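Local coordinates for beta-fructofuranosidase (Arthrobacter, PDB 3WPU), which belongs to the levansucrase/invertase family of the beta-fructosidase clan, whose members are built on a five-bladed beta-propeller, at residues Thr56-Phe64 with Gln432-Thr440. Sequence-based numbering, arbitrary orientation. Where two conformers were deposited one is given.
Sequences TMPTVPQDF and QSFIDTIGT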
ATOM      1  N   THR A  56      -2.090  -9.511  15.037  1.00 10.72           N
ATOM      2  CA  THR A  56      -3.378  -8.836  14.941  1.00 10.75           C
ATOM      3  C   THR A  56      -3.250  -7.336  15.245  1.00 10.26           C
ATOM      4  O   THR A  56      -2.668  -6.932  16.260  1.00  9.91           O
ATOM      5  CB  THR A  56      -4.404  -9.467  15.900  1.00 11.01           C
ATOM      6  OG1 THR A  56      -4.609 -10.842  15.558  1.00 11.45           O
ATOM      7  CG2 THR A  56      -5.733  -8.734  15.857  1.00 11.30           C
ATOM      8  N   MET A  57      -3.802  -6.506  14.367  1.00 10.49           N
ATOM      9  CA  MET A  57      -3.836  -5.059  14.583  1.00 10.24           C
ATOM     10  C   MET A  57      -4.617  -4.709  15.839  1.00 10.70           C
ATOM     11  O   MET A  57      -5.684  -5.262  16.037  1.00 10.35           O
ATOM     12  CB  MET A  57      -4.506  -4.374  13.392  1.00 10.28           C
ATOM     13  CG  MET A  57      -4.376  -2.866  13.375  1.00 10.18           C
ATOM     14  SD  MET A  57      -5.177  -2.165  11.909  1.00 11.18           S
ATOM     15  CE  MET A  57      -5.109  -0.408  12.332  1.00 11.80           C
ATOM     16  N   PRO A  58      -4.103  -3.785  16.667  1.00 10.74           N
ATOM     17  CA  PRO A  58      -4.889  -3.258  17.786  1.00 11.49           C
ATOM     18  C   PRO A  58      -6.250  -2.812  17.350  1.00 11.62           C
ATOM     19  O   PRO A  58      -6.417  -2.274  16.252  1.00 11.38           O
ATOM     20  CB  PRO A  58      -4.040  -2.096  18.303  1.00 11.86           C
ATOM     21  CG  PRO A  58      -2.629  -2.445  17.907  1.00 11.74           C
ATOM     22  CD  PRO A  58      -2.725  -3.259  16.649  1.00 11.45           C
ATOM     23  N   THR A  59      -7.245  -3.049  18.214  1.00 11.97           N
ATOM     24  CA  THR A  59      -8.621  -2.774  17.889  1.00 12.90           C
ATOM     25  C   THR A  59      -8.887  -1.273  17.838  1.00 12.22           C
ATOM     26  O   THR A  59      -8.551  -0.531  18.777  1.00 12.99           O
ATOM     27  CB  THR A  59      -9.524  -3.475  18.920  1.00 12.99           C
ATOM     28  OG1 THR A  59      -9.374  -4.903  18.823  1.00 14.24           O
ATOM     29  CG2 THR A  59     -10.995  -3.137  18.715  1.00 13.61           C
ATOM     30  N   VAL A  60      -9.459  -0.817  16.722  1.00 11.80           N
ATOM     31  CA  VAL A  60      -9.736   0.597  16.497  1.00 11.74           C
ATOM     32  C   VAL A  60     -11.067   0.955  17.143  1.00 12.17           C
ATOM     33  O   VAL A  60     -12.041   0.256  16.932  1.00 13.37           O
ATOM     34  CB  VAL A  60      -9.799   0.905  15.002  1.00 11.66           C
ATOM     35  CG1 VAL A  60     -10.135   2.352  14.734  1.00 12.07           C
ATOM     36  CG2 VAL A  60      -8.420   0.614  14.395  1.00 11.63           C
ATOM     37  N   PRO A  61     -11.105   2.067  17.896  1.00 13.68           N
ATOM     38  CA  PRO A  61     -12.435   2.386  18.464  1.00 13.91           C
ATOM     39  C   PRO A  61     -13.434   2.831  17.413  1.00 14.89           C
ATOM     40  O   PRO A  61     -13.058   3.434  16.404  1.00 14.22           O
ATOM     41  CB  PRO A  61     -12.153   3.528  19.424  1.00 14.63           C
ATOM     42  CG  PRO A  61     -10.920   4.141  18.931  1.00 14.76           C
ATOM     43  CD  PRO A  61     -10.078   2.994  18.387  1.00 13.72           C
ATOM     44  N   GLN A  62     -14.709   2.552  17.689  1.00 14.99           N
ATOM     45  CA  GLN A  62     -15.799   2.839  16.765  1.00 16.84           C
ATOM     46  C   GLN A  62     -16.108   4.323  16.689  1.00 16.51           C
ATOM     47  O   GLN A  62     -16.664   4.776  15.696  1.00 15.77           O
ATOM     48  CB  GLN A  62     -17.061   2.054  17.153  1.00 17.56           C
ATOM     49  CG  GLN A  62     -18.108   2.050  16.049  1.00 18.96           C
ATOM     50  CD  GLN A  62     -19.172   0.980  16.206  1.00 20.94           C
ATOM     51  OE1 GLN A  62     -18.902  -0.129  16.656  1.00 22.69           O
ATOM     52  NE2 GLN A  62     -20.386   1.300  15.794  1.00 21.73           N
ATOM     53  N   ASP A  63     -15.757   5.054  17.744  1.00 17.61           N
ATOM     54  CA  ASP A  63     -15.851   6.515  17.751  0.50 17.88           C
ATOM     55  C   ASP A  63     -14.516   7.068  17.305  1.00 18.25           C
ATOM     56  O   ASP A  63     -13.575   7.204  18.109  1.00 21.84           O
ATOM     57  CB  ASP A  63     -16.221   7.020  19.140  0.50 17.90           C
ATOM     58  CG  ASP A  63     -17.531   6.452  19.613  0.50 17.66           C
ATOM     59  OD1 ASP A  63     -18.578   6.931  19.135  0.50 17.40           O
ATOM     60  OD2 ASP A  63     -17.499   5.514  20.437  0.50 18.27           O
ATOM     61  N   PHE A  64     -14.417   7.341  16.018  1.00 15.23           N
ATOM     62  CA  PHE A  64     -13.177   7.842  15.463  1.00 14.70           C
ATOM     63  C   PHE A  64     -13.427   9.242  14.919  1.00 13.93           C
ATOM     64  O   PHE A  64     -14.541   9.554  14.491  1.00 15.28           O
ATOM     65  CB  PHE A  64     -12.650   6.901  14.382  1.00 13.37           C
ATOM     66  CG  PHE A  64     -13.695   6.455  13.379  1.00 12.31           C
ATOM     67  CD1 PHE A  64     -14.027   7.266  12.299  1.00 12.16           C
ATOM     68  CD2 PHE A  64     -14.349   5.233  13.522  1.00 12.06           C
ATOM     69  CE1 PHE A  64     -14.956   6.846  11.365  1.00 12.32           C
ATOM     70  CE2 PHE A  64     -15.289   4.816  12.600  1.00 12.06           C
ATOM     71  CZ  PHE A  64     -15.612   5.631  11.523  1.00 12.24           C
ATOM     72  N   GLN A 432       0.181   2.745   8.551  1.00  9.37           N
ATOM     73  CA  GLN A 432      -1.024   3.576   8.395  1.00  9.57           C
ATOM     74  C   GLN A 432      -2.021   2.814   7.533  1.00  9.42           C
ATOM     75  O   GLN A 432      -1.646   1.994   6.726  1.00  9.55           O
ATOM     76  CB  GLN A 432      -0.692   4.934   7.777  1.00  9.84           C
ATOM     77  CG  GLN A 432       0.021   4.912   6.420  1.00  9.62           C
ATOM     78  CD  GLN A 432      -0.878   5.121   5.225  1.00 10.08           C
ATOM     79  OE1 GLN A 432      -2.122   5.007   5.309  1.00  9.69           O
ATOM     80  NE2 GLN A 432      -0.267   5.426   4.096  1.00 10.18           N
ATOM     81  N   SER A 433      -3.318   3.062   7.751  1.00  9.12           N
ATOM     82  CA  SER A 433      -4.372   2.335   7.045  1.00  9.36           C
ATOM     83  C   SER A 433      -5.641   3.186   7.109  1.00  9.12           C
ATOM     84  O   SER A 433      -5.674   4.111   7.906  1.00 10.16           O
ATOM     85  CB  SER A 433      -4.633   0.987   7.736  1.00  9.51           C
ATOM     86  OG  SER A 433      -5.032   1.128   9.091  1.00  9.77           O
ATOM     87  N   PHE A 434      -6.637   2.871   6.282  1.00  8.88           N
ATOM     88  CA  PHE A 434      -7.927   3.570   6.362  1.00  8.40           C
ATOM     89  C   PHE A 434      -8.953   2.654   6.953  1.00  8.61           C
ATOM     90  O   PHE A 434      -8.914   1.439   6.808  1.00  8.76           O
ATOM     91  CB  PHE A 434      -8.369   4.107   4.986  1.00  8.57           C
ATOM     92  CG  PHE A 434      -9.065   3.089   4.112  1.00  8.48           C
ATOM     93  CD1 PHE A 434     -10.427   2.862   4.199  1.00  8.55           C
ATOM     94  CD2 PHE A 434      -8.352   2.305   3.220  1.00  8.75           C
ATOM     95  CE1 PHE A 434     -11.054   1.914   3.396  1.00  8.66           C
ATOM     96  CE2 PHE A 434      -8.962   1.354   2.418  1.00  8.87           C
ATOM     97  CZ  PHE A 434     -10.321   1.133   2.519  1.00  8.96           C
ATOM     98  N   ILE A 435      -9.971   3.272   7.541  1.00  8.78           N
ATOM     99  CA  ILE A 435     -11.082   2.536   8.143  1.00  9.79           C
ATOM    100  C   ILE A 435     -12.189   2.244   7.134  1.00 10.31           C
ATOM    101  O   ILE A 435     -12.674   3.158   6.437  1.00 10.82           O
ATOM    102  CB  ILE A 435     -11.698   3.372   9.276  1.00  9.54           C
ATOM    103  CG1 ILE A 435     -10.678   3.616  10.391  1.00  9.74           C
ATOM    104  CG2 ILE A 435     -12.929   2.664   9.840  1.00  9.35           C
ATOM    105  CD1 ILE A 435     -11.129   4.578  11.471  1.00 10.29           C
ATOM    106  N   ASP A 436     -12.598   0.983   7.046  1.00 10.51           N
ATOM    107  CA  ASP A 436     -13.639   0.628   6.104  1.00 11.39           C
ATOM    108  C   ASP A 436     -14.925   0.546   6.903  1.00 11.48           C
ATOM    109  O   ASP A 436     -15.801   1.407   6.743  1.00 11.49           O
ATOM    110  CB  ASP A 436     -13.335  -0.663   5.356  1.00 12.42           C
ATOM    111  CG  ASP A 436     -14.314  -0.924   4.218  1.00 13.05           C
ATOM    112  OD1 ASP A 436     -15.359  -0.250   4.126  1.00 13.39           O
ATOM    113  OD2 ASP A 436     -14.050  -1.838   3.434  1.00 14.25           O
ATOM    114  N   THR A 437     -15.024  -0.450   7.782  1.00 12.03           N
ATOM    115  CA  THR A 437     -16.202  -0.573   8.666  1.00 11.69           C
ATOM    116  C   THR A 437     -15.784  -0.922  10.094  1.00 12.18           C
ATOM    117  O   THR A 437     -14.873  -1.701  10.280  1.00 11.94           O
ATOM    118  CB  THR A 437     -17.127  -1.677   8.164  1.00 12.12           C
ATOM    119  OG1 THR A 437     -17.560  -1.349   6.859  1.00 12.08           O
ATOM    120  CG2 THR A 437     -18.385  -1.881   9.090  1.00 12.07           C
ATOM    121  N   ILE A 438     -16.489  -0.388  11.093  1.00 12.45           N
ATOM    122  CA  ILE A 438     -16.332  -0.839  12.469  1.00 12.59           C
ATOM    123  C   ILE A 438     -17.730  -1.005  13.024  1.00 13.00           C
ATOM    124  O   ILE A 438     -18.544  -0.107  12.872  1.00 13.35           O
ATOM    125  CB  ILE A 438     -15.549   0.148  13.355  1.00 12.65           C
ATOM    126  CG1 ILE A 438     -14.125   0.316  12.802  1.00 12.82           C
ATOM    127  CG2 ILE A 438     -15.493  -0.354  14.786  1.00 12.84           C
ATOM    128  CD1 ILE A 438     -13.296   1.369  13.512  1.00 12.69           C
ATOM    129  N   GLY A 439     -17.986  -2.165  13.605  1.00 14.00           N
ATOM    130  CA  GLY A 439     -19.277  -2.398  14.269  1.00 13.91           C
ATOM    131  C   GLY A 439     -19.878  -3.750  13.994  1.00 15.46           C
ATOM    132  O   GLY A 439     -19.349  -4.559  13.240  1.00 16.28           O
ATOM    133  N   THR A 440     -21.022  -3.989  14.637  1.00 15.87           N
ATOM    134  CA  THR A 440     -21.712  -5.255  14.537  1.00 17.31           C
ATOM    135  C   THR A 440     -22.819  -5.127  13.499  1.00 17.88           C
ATOM    136  O   THR A 440     -23.047  -4.037  12.957  1.00 17.94           O
ATOM    137  CB  THR A 440     -22.303  -5.647  15.907  1.00 18.10           C
ATOM    138  OG1 THR A 440     -23.019  -4.530  16.438  1.00 18.79           O
ATOM    139  CG2 THR A 440     -21.213  -6.004  16.874  1.00 18.94           C
TER
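Val60 and Phe64 of loop 56-64 meet the terminal methyls of Ile435 and Ile438 in segment 432-440, an apolar contact. Ile435 CD1 sits over one face of the Phe64 ring, offset toward its rim, in a CH-pi contact 3.9 Å from the ring centroid and 20° off the normal. Ile438 CD1 approaches the same ring obliquely, 4.0 Å from Phe64 CD2, and also packs 3.5 Å from Val60 CG1, the two side chains crossing at about a right angle. With its CG1 anti to the backbone N (chi1 178°), Val60 reaches both isoleucine methyls. Farther along, the extended Met57 chain brings its CE to 3.6 Å from Ser433 OG.

No hydrogen bond joins the segments. Gln62 makes van der Waals contacts with segment 432-440, running past Ile438 in the opposite direction with its CB 3.7 Å from Ile438 CG2. Its amide lies beside Ile438 O and Gly439, where Gln62 OE1 comes to 3.3 Å from Gly439 CA. Gln62 NE2 instead hydrogen-bonds to Asp443 O, which helps to hold the amide beside the turn at Gly439.

The irregular loop, between helix 30-38 and strand 72-81, thus packs where the chain passes from strand 430-434 to the antiparallel pair 437-438/443-446, joining sequence-distant parts of the propeller fold; the Gln419 side chain hydrogen-bonds to Pro58 O and Val60 N, while Val445 of strand 443-446 touches both Gln62 and Phe64.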